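Local coordinates for UPF0403 protein yphP (Bacillus subtilis, PDB 3FHK) that removes bacillithiol from S-bacillithiolated proteins as a dithiol bacilliredoxin of the thioredoxin superfamily and has protein disulfide isomerase activity, at residues E29-A34 with N80-F85; G46-V51 with A111-K116. The protein carries 2 engineered substitutions. All coordinates share one frame; numbering follows the deposited sequence.

Contact 1 (E29-A34 with N80-F85); sequences EELTTA and NTVTVF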
ATOM      1  N   GLU A  29     -28.229 -11.171 -13.608  1.00 46.20           N
ATOM      2  CA  GLU A  29     -27.913 -12.063 -12.505  1.00 50.03           C
ATOM      3  C   GLU A  29     -26.431 -12.406 -12.457  1.00 42.85           C
ATOM      4  O   GLU A  29     -25.835 -12.832 -13.453  1.00 44.50           O
ATOM      5  CB  GLU A  29     -28.729 -13.349 -12.593  1.00 52.08           C
ATOM      6  CG  GLU A  29     -28.348 -14.361 -11.532  1.00 63.35           C
ATOM      7  CD  GLU A  29     -29.341 -15.494 -11.437  1.00 75.68           C
ATOM      8  OE1 GLU A  29     -30.537 -15.249 -11.701  1.00 84.26           O
ATOM      9  OE2 GLU A  29     -28.928 -16.624 -11.097  1.00 77.20           O
ATOM     10  N   GLU A  30     -25.850 -12.218 -11.280  1.00 38.23           N
ATOM     11  CA  GLU A  30     -24.463 -12.577 -11.028  1.00 44.50           C
ATOM     12  C   GLU A  30     -24.303 -14.084 -10.890  1.00 35.46           C
ATOM     13  O   GLU A  30     -25.031 -14.721 -10.139  1.00 37.83           O
ATOM     14  CB  GLU A  30     -23.971 -11.921  -9.739  1.00 43.52           C
ATOM     15  CG  GLU A  30     -23.275 -10.619  -9.946  1.00 54.08           C
ATOM     16  CD  GLU A  30     -22.467 -10.203  -8.738  1.00 64.15           C
ATOM     17  OE1 GLU A  30     -23.043 -10.082  -7.635  1.00 66.40           O
ATOM     18  OE2 GLU A  30     -21.248  -9.992  -8.900  1.00 61.59           O
ATOM     19  N   LEU A  31     -23.353 -14.652 -11.622  1.00 32.04           N
ATOM     20  CA  LEU A  31     -22.925 -16.018 -11.343  1.00 33.42           C
ATOM     21  C   LEU A  31     -21.494 -15.931 -10.857  1.00 34.16           C
ATOM     22  O   LEU A  31     -20.588 -15.653 -11.626  1.00 39.97           O
ATOM     23  CB  LEU A  31     -23.057 -16.900 -12.576  1.00 29.16           C
ATOM     24  CG  LEU A  31     -24.459 -16.819 -13.196  1.00 35.28           C
ATOM     25  CD1 LEU A  31     -24.428 -17.237 -14.654  1.00 32.70           C
ATOM     26  CD2 LEU A  31     -25.472 -17.647 -12.410  1.00 34.72           C
ATOM     27  N   THR A  32     -21.303 -16.144  -9.562  1.00 42.57           N
ATOM     28  CA  THR A  32     -20.041 -15.828  -8.906  1.00 45.01           C
ATOM     29  C   THR A  32     -19.257 -17.100  -8.578  1.00 43.99           C
ATOM     30  O   THR A  32     -18.185 -17.061  -7.973  1.00 44.67           O
ATOM     31  CB  THR A  32     -20.319 -15.035  -7.617  1.00 47.91           C
ATOM     32  OG1 THR A  32     -20.890 -15.909  -6.634  1.00 45.58           O
ATOM     33  CG2 THR A  32     -21.306 -13.892  -7.901  1.00 39.99           C
ATOM     34  N   THR A  33     -19.803 -18.223  -9.018  1.00 44.77           N
ATOM     35  CA  THR A  33     -19.325 -19.535  -8.628  1.00 48.70           C
ATOM     36  C   THR A  33     -19.447 -20.511  -9.796  1.00 51.89           C
ATOM     37  O   THR A  33     -20.406 -20.458 -10.569  1.00 48.85           O
ATOM     38  CB  THR A  33     -20.142 -20.046  -7.429  1.00 52.19           C
ATOM     39  OG1 THR A  33     -19.489 -19.659  -6.210  1.00 58.60           O
ATOM     40  CG2 THR A  33     -20.287 -21.538  -7.469  1.00 52.95           C
ATOM     41  N   ALA A  34     -18.463 -21.393  -9.934  1.00 47.20           N
ATOM     42  CA  ALA A  34     -18.483 -22.371 -11.008  1.00 42.42           C
ATOM     43  C   ALA A  34     -19.761 -23.205 -10.952  1.00 43.60           C
ATOM     44  O   ALA A  34     -20.325 -23.565 -11.985  1.00 40.62           O
ATOM     45  CB  ALA A  34     -17.258 -23.245 -10.950  1.00 36.93           C
ATOM     46  N   ASN A  80     -33.137 -14.001 -20.762  1.00 45.33           N
ATOM     47  CA  ASN A  80     -32.287 -13.961 -19.570  1.00 38.71           C
ATOM     48  C   ASN A  80     -31.070 -13.066 -19.759  1.00 44.34           C
ATOM     49  O   ASN A  80     -30.592 -12.863 -20.882  1.00 44.63           O
ATOM     50  CB  ASN A  80     -31.810 -15.364 -19.185  1.00 35.13           C
ATOM     51  CG  ASN A  80     -32.906 -16.405 -19.303  1.00 47.16           C
ATOM     52  OD1 ASN A  80     -33.918 -16.323 -18.617  1.00 49.75           O
ATOM     53  ND2 ASN A  80     -32.703 -17.393 -20.175  1.00 52.58           N
ATOM     54  N   THR A  81     -30.568 -12.549 -18.643  1.00 35.05           N
ATOM     55  CA  THR A  81     -29.368 -11.728 -18.621  1.00 31.53           C
ATOM     56  C   THR A  81     -28.547 -12.126 -17.410  1.00 34.35           C
ATOM     57  O   THR A  81     -29.056 -12.204 -16.289  1.00 30.65           O
ATOM     58  CB  THR A  81     -29.710 -10.243 -18.462  1.00 37.27           C
ATOM     59  OG1 THR A  81     -30.593 -10.097 -17.352  1.00 39.28           O
ATOM     60  CG2 THR A  81     -30.380  -9.696 -19.715  1.00 40.39           C
ATOM     61  N   VAL A  82     -27.272 -12.397 -17.627  1.00 31.19           N
ATOM     62  CA  VAL A  82     -26.432 -12.852 -16.532  1.00 34.67           C
ATOM     63  C   VAL A  82     -25.014 -12.379 -16.777  1.00 37.99           C
ATOM     64  O   VAL A  82     -24.648 -11.976 -17.882  1.00 35.73           O
ATOM     65  CB  VAL A  82     -26.449 -14.390 -16.386  1.00 26.80           C
ATOM     66  CG1 VAL A  82     -27.878 -14.909 -16.363  1.00 27.06           C
ATOM     67  CG2 VAL A  82     -25.661 -15.039 -17.497  1.00 28.81           C
ATOM     68  N   THR A  83     -24.212 -12.401 -15.734  1.00 33.60           N
ATOM     69  CA  THR A  83     -22.862 -11.924 -15.887  1.00 36.37           C
ATOM     70  C   THR A  83     -21.907 -12.708 -15.018  1.00 36.91           C
ATOM     71  O   THR A  83     -22.279 -13.233 -13.965  1.00 29.26           O
ATOM     72  CB  THR A  83     -22.756 -10.403 -15.583  1.00 32.62           C
ATOM     73  OG1 THR A  83     -21.384 -10.010 -15.622  1.00 32.62           O
ATOM     74  CG2 THR A  83     -23.355 -10.069 -14.217  1.00 28.68           C
ATOM     75  N   VAL A  84     -20.682 -12.809 -15.506  1.00 33.43           N
ATOM     76  CA  VAL A  84     -19.579 -13.318 -14.727  1.00 36.38           C
ATOM     77  C   VAL A  84     -18.525 -12.232 -14.767  1.00 34.36           C
ATOM     78  O   VAL A  84     -18.396 -11.525 -15.768  1.00 35.31           O
ATOM     79  CB  VAL A  84     -19.022 -14.620 -15.320  1.00 34.92           C
ATOM     80  CG1 VAL A  84     -19.955 -15.794 -15.009  1.00 32.80           C
ATOM     81  CG2 VAL A  84     -18.828 -14.463 -16.823  1.00 26.97           C
ATOM     82  N   PHE A  85     -17.781 -12.093 -13.675  1.00 30.63           N
ATOM     83  CA  PHE A  85     -16.817 -11.017 -13.540  1.00 30.93           C
ATOM     84  C   PHE A  85     -15.395 -11.525 -13.692  1.00 33.28           C
ATOM     85  O   PHE A  85     -14.806 -12.045 -12.746  1.00 40.46           O
ATOM     86  CB  PHE A  85     -16.970 -10.322 -12.187  1.00 29.13           C
ATOM     87  CG  PHE A  85     -16.535  -8.887 -12.204  1.00 34.11           C
ATOM     88  CD1 PHE A  85     -15.255  -8.549 -12.591  1.00 29.13           C
ATOM     89  CD2 PHE A  85     -17.409  -7.872 -11.852  1.00 37.05           C
ATOM     90  CE1 PHE A  85     -14.844  -7.230 -12.617  1.00 31.02           C
ATOM     91  CE2 PHE A  85     -17.001  -6.553 -11.885  1.00 39.45           C
ATOM     92  CZ  PHE A  85     -15.713  -6.235 -12.272  1.00 32.88           C
TER
HETATM   93  O   HOH W   1     -19.376 -13.326 -11.666  1.00 41.31           O

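Contact 2 (G46-V51 with A111-K116); sequences GTTLVV and ALLKGK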
ATOM      1  N   GLY A  46     -34.477 -20.572 -23.808  1.00 34.91           N
ATOM      2  CA  GLY A  46     -34.664 -19.395 -24.628  1.00 34.69           C
ATOM      3  C   GLY A  46     -33.352 -18.656 -24.790  1.00 43.88           C
ATOM      4  O   GLY A  46     -32.283 -19.269 -24.762  1.00 42.09           O
ATOM      5  N   THR A  47     -33.424 -17.338 -24.949  1.00 37.34           N
ATOM      6  CA  THR A  47     -32.213 -16.570 -25.202  1.00 36.62           C
ATOM      7  C   THR A  47     -31.615 -15.958 -23.947  1.00 41.81           C
ATOM      8  O   THR A  47     -32.325 -15.588 -23.006  1.00 45.30           O
ATOM      9  CB  THR A  47     -32.411 -15.493 -26.282  1.00 38.54           C
ATOM     10  OG1 THR A  47     -33.459 -14.587 -25.892  1.00 33.82           O
ATOM     11  CG2 THR A  47     -32.762 -16.162 -27.618  1.00 37.02           C
ATOM     12  N   THR A  48     -30.289 -15.865 -23.951  1.00 41.86           N
ATOM     13  CA  THR A  48     -29.554 -15.285 -22.850  1.00 33.25           C
ATOM     14  C   THR A  48     -28.458 -14.357 -23.344  1.00 32.05           C
ATOM     15  O   THR A  48     -27.729 -14.689 -24.273  1.00 29.58           O
ATOM     16  CB  THR A  48     -28.920 -16.361 -21.965  1.00 37.08           C
ATOM     17  OG1 THR A  48     -29.950 -17.066 -21.260  1.00 40.21           O
ATOM     18  CG2 THR A  48     -27.962 -15.717 -20.950  1.00 37.14           C
ATOM     19  N   LEU A  49     -28.375 -13.180 -22.730  1.00 29.13           N
ATOM     20  CA  LEU A  49     -27.214 -12.316 -22.887  1.00 33.20           C
ATOM     21  C   LEU A  49     -26.290 -12.538 -21.704  1.00 31.27           C
ATOM     22  O   LEU A  49     -26.668 -12.325 -20.554  1.00 32.96           O
ATOM     23  CB  LEU A  49     -27.605 -10.838 -22.973  1.00 25.18           C
ATOM     24  CG  LEU A  49     -26.391  -9.914 -23.110  1.00 33.58           C
ATOM     25  CD1 LEU A  49     -25.672 -10.225 -24.400  1.00 31.43           C
ATOM     26  CD2 LEU A  49     -26.778  -8.421 -23.042  1.00 26.46           C
ATOM     27  N   VAL A  50     -25.086 -12.996 -21.999  1.00 32.71           N
ATOM     28  CA  VAL A  50     -24.067 -13.177 -20.993  1.00 28.92           C
ATOM     29  C   VAL A  50     -23.092 -12.029 -21.168  1.00 32.52           C
ATOM     30  O   VAL A  50     -22.633 -11.739 -22.283  1.00 31.01           O
ATOM     31  CB  VAL A  50     -23.327 -14.531 -21.178  1.00 32.61           C
ATOM     32  CG1 VAL A  50     -22.161 -14.656 -20.199  1.00 26.11           C
ATOM     33  CG2 VAL A  50     -24.311 -15.718 -21.025  1.00 18.15           C
ATOM     34  N   VAL A  51     -22.794 -11.348 -20.074  1.00 31.92           N
ATOM     35  CA  VAL A  51     -21.766 -10.322 -20.105  1.00 32.16           C
ATOM     36  C   VAL A  51     -20.590 -10.780 -19.270  1.00 32.04           C
ATOM     37  O   VAL A  51     -20.728 -11.096 -18.086  1.00 30.74           O
ATOM     38  CB  VAL A  51     -22.271  -8.971 -19.580  1.00 32.12           C
ATOM     39  CG1 VAL A  51     -21.123  -7.957 -19.534  1.00 24.29           C
ATOM     40  CG2 VAL A  51     -23.414  -8.467 -20.450  1.00 27.45           C
ATOM     41  N   ALA A 111     -21.789 -12.786 -24.854  1.00 29.37           N
ATOM     42  CA  ALA A 111     -22.374 -13.826 -25.676  1.00 24.62           C
ATOM     43  C   ALA A 111     -23.892 -13.824 -25.601  1.00 33.31           C
ATOM     44  O   ALA A 111     -24.475 -13.696 -24.520  1.00 34.60           O
ATOM     45  CB  ALA A 111     -21.820 -15.212 -25.300  1.00 30.30           C
ATOM     46  N   LEU A 112     -24.510 -13.947 -26.774  1.00 29.75           N
ATOM     47  CA  LEU A 112     -25.927 -14.238 -26.910  1.00 27.05           C
ATOM     48  C   LEU A 112     -26.070 -15.755 -27.054  1.00 34.47           C
ATOM     49  O   LEU A 112     -25.499 -16.359 -27.976  1.00 28.94           O
ATOM     50  CB  LEU A 112     -26.491 -13.550 -28.155  1.00 27.18           C
ATOM     51  CG  LEU A 112     -27.888 -12.913 -28.093  1.00 41.87           C
ATOM     52  CD1 LEU A 112     -28.581 -12.980 -29.449  1.00 33.24           C
ATOM     53  CD2 LEU A 112     -28.767 -13.538 -27.023  1.00 46.33           C
ATOM     54  N   LEU A 113     -26.816 -16.367 -26.138  1.00 40.32           N
ATOM     55  CA  LEU A 113     -27.066 -17.811 -26.162  1.00 38.21           C
ATOM     56  C   LEU A 113     -28.472 -18.139 -26.627  1.00 41.05           C
ATOM     57  O   LEU A 113     -29.403 -17.366 -26.422  1.00 41.35           O
ATOM     58  CB  LEU A 113     -26.937 -18.390 -24.756  1.00 38.04           C
ATOM     59  CG  LEU A 113     -25.572 -18.694 -24.148  1.00 43.58           C
ATOM     60  CD1 LEU A 113     -24.476 -17.843 -24.751  1.00 43.05           C
ATOM     61  CD2 LEU A 113     -25.664 -18.502 -22.645  1.00 43.21           C
ATOM     62  N   LYS A 114     -28.617 -19.301 -27.251  1.00 38.48           N
ATOM     63  CA  LYS A 114     -29.907 -19.960 -27.393  1.00 37.45           C
ATOM     64  C   LYS A 114     -29.696 -21.268 -26.648  1.00 38.66           C
ATOM     65  O   LYS A 114     -28.777 -22.020 -26.977  1.00 36.72           O
ATOM     66  CB  LYS A 114     -30.228 -20.216 -28.865  1.00 39.73           C
ATOM     67  CG  LYS A 114     -31.487 -21.038 -29.113  1.00 54.11           C
ATOM     68  CD  LYS A 114     -32.661 -20.181 -29.577  1.00 66.56           C
ATOM     69  CE  LYS A 114     -33.322 -19.446 -28.420  1.00 81.77           C
ATOM     70  NZ  LYS A 114     -34.511 -18.641 -28.846  1.00 87.50           N
ATOM     71  N   GLY A 115     -30.505 -21.527 -25.624  1.00 38.11           N
ATOM     72  CA  GLY A 115     -30.173 -22.564 -24.663  1.00 37.73           C
ATOM     73  C   GLY A 115     -28.806 -22.244 -24.075  1.00 44.44           C
ATOM     74  O   GLY A 115     -28.578 -21.137 -23.582  1.00 41.00           O
ATOM     75  N   LYS A 116     -27.881 -23.193 -24.143  1.00 44.33           N
ATOM     76  CA  LYS A 116     -26.510 -22.921 -23.715  1.00 47.76           C
ATOM     77  C   LYS A 116     -25.529 -22.819 -24.897  1.00 50.41           C
ATOM     78  O   LYS A 116     -24.313 -22.848 -24.717  1.00 51.59           O
ATOM     79  CB  LYS A 116     -26.038 -23.953 -22.689  1.00 44.27           C
ATOM     80  CG  LYS A 116     -26.048 -25.381 -23.185  1.00 45.60           C
ATOM     81  CD  LYS A 116     -25.614 -26.358 -22.096  1.00 46.11           C
ATOM     82  CE  LYS A 116     -25.290 -27.729 -22.686  1.00 57.43           C
ATOM     83  NZ  LYS A 116     -24.681 -28.646 -21.676  1.00 64.22           N
TER
HETATM   84  O   HOH W   2     -30.225 -19.098 -22.674  1.00 28.84           O

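Contact 1 (E29-A34 with N80-F85)
Glu-29 and Leu-31 reach across to the strand 80-85 through three backbone hydrogen bonds. The amide of Glu-29 donates to Thr-81 O, N to O 3.0 Å. Glu-29 O in turn accepts from Thr-83 N at 2.8 Å. From Leu-31 N to Thr-83 O the bond, 2.9 Å long, is the straightest of the three, 173° at the hydrogen. Glu-29 O also receives a CA-H...O contact from CA of Val-82, the residue just before Thr-83.

Past this ladder the chain of 29-34 begins to peel off, and a water takes over: it donates to Leu-31 O and accepts from Phe-85 N, filling the place of the next direct rung. The apolar part of the contact is Leu-31 laid obliquely against Val-82, CD1 to CG2 at 3.8 Å, while CB of Leu-31 rests 4.1 Å from Val-84 CG1. A chi1 of -52° sets CG of Leu-31 anti to the carbonyl carbon, and from there CD1 is the methyl that meets Val-82.

Strand 29-30 is a short parallel edge strand of the mixed sheet, bridged Glu-29 with Val-82 and Glu-30 with Thr-83. Strand 29-30, helix 34-43 and strand 47-53 follow one another in the chain as a beta-alpha-beta crossover of the thioredoxin-like fold, with 80-85 inserted between the two strands in the sheet.

Helix 34-43 packs on the face that carries Val-82, where Phe-40 touches both Leu-31 and Val-82. On the face of Glu-30 and Thr-83 lies helix 2-24: Leu-23 meets Thr-83, and Arg-20 forms a salt bridge with the carboxylate of Glu-30. The methyl CG2 of Thr-83 sits 3.8 Å from Glu-29 O, whereas its hydroxyl, anti to the backbone N (chi1 174°), is hydrogen-bonded to Val-51 O on the neighbouring strand.

Contact 2 (G46-V51 with A111-K116)
Strand residues 47-51 run antiparallel to 111-114, their axes 4.5 Å apart at closest approach and their directions 156° apart, with five backbone hydrogen bonds joining the two segments. Thr-48 and Leu-113 exchange two of these, as do Val-50 and Ala-111; the fifth runs from Gly-115 N to Gly-46 O.

The side chains of Thr-48 and Leu-113 stand next to each other, Thr-48 CB 4.0 Å from Leu-113 CD2, on the face they share with Val-50 and Ala-111. From there Leu-113 sends CD2 obliquely onto Val-50, whose CG2 is only 3.5 Å away, tight for two methyl carbons. Phe-40 and Met-41 of helix 34-43 pack over Thr-48 and Leu-113 respectively. On the other face, Lys-114 bends at chi2 (104°) and chi3 (-79°), which folds its end back over Thr-47; CE presses on Thr-47 CG2 at a close 3.4 Å, with NZ merely alongside. Leu-112 meets His-146 of helix 132-146, and Leu-49 is covered by Leu-139 and Phe-143 of the same helix.

At the strand ends a water donates to Gly-46 O and Gly-115 O and accepts from Thr-48 OG1, 2.5 Å away; that hydroxyl is also bonded to Asn-80 ND2. The buried pairing joins strand 47-53 to the antiparallel side of the sheet, an arrangement characteristic of the thioredoxin fold, with helices packed on both faces.

Contacts 1 and 2 lie in one mixed sheet, their centres 12 Å apart. Across it the strands run 29-30, 80-85, 47-53, 109-114, 117-122, so contact 1 joins the first two and contact 2 the third and fourth; the pairing of 80-85 with 47-53 connects them. Along the chain the segments alternate: 29-34, 46-51, 80-85, 111-116. Val-82 CG2 packs 3.8 Å from Val-50 CG2, and Asn-80 N is 2.9 Å from Thr-47 O, a probable hydrogen bond. Helix 34-43 packs against both contacts. Both lie away from the CXC motif, which follows strand 47-53 along the chain, and form part of the sheet, not the redox site.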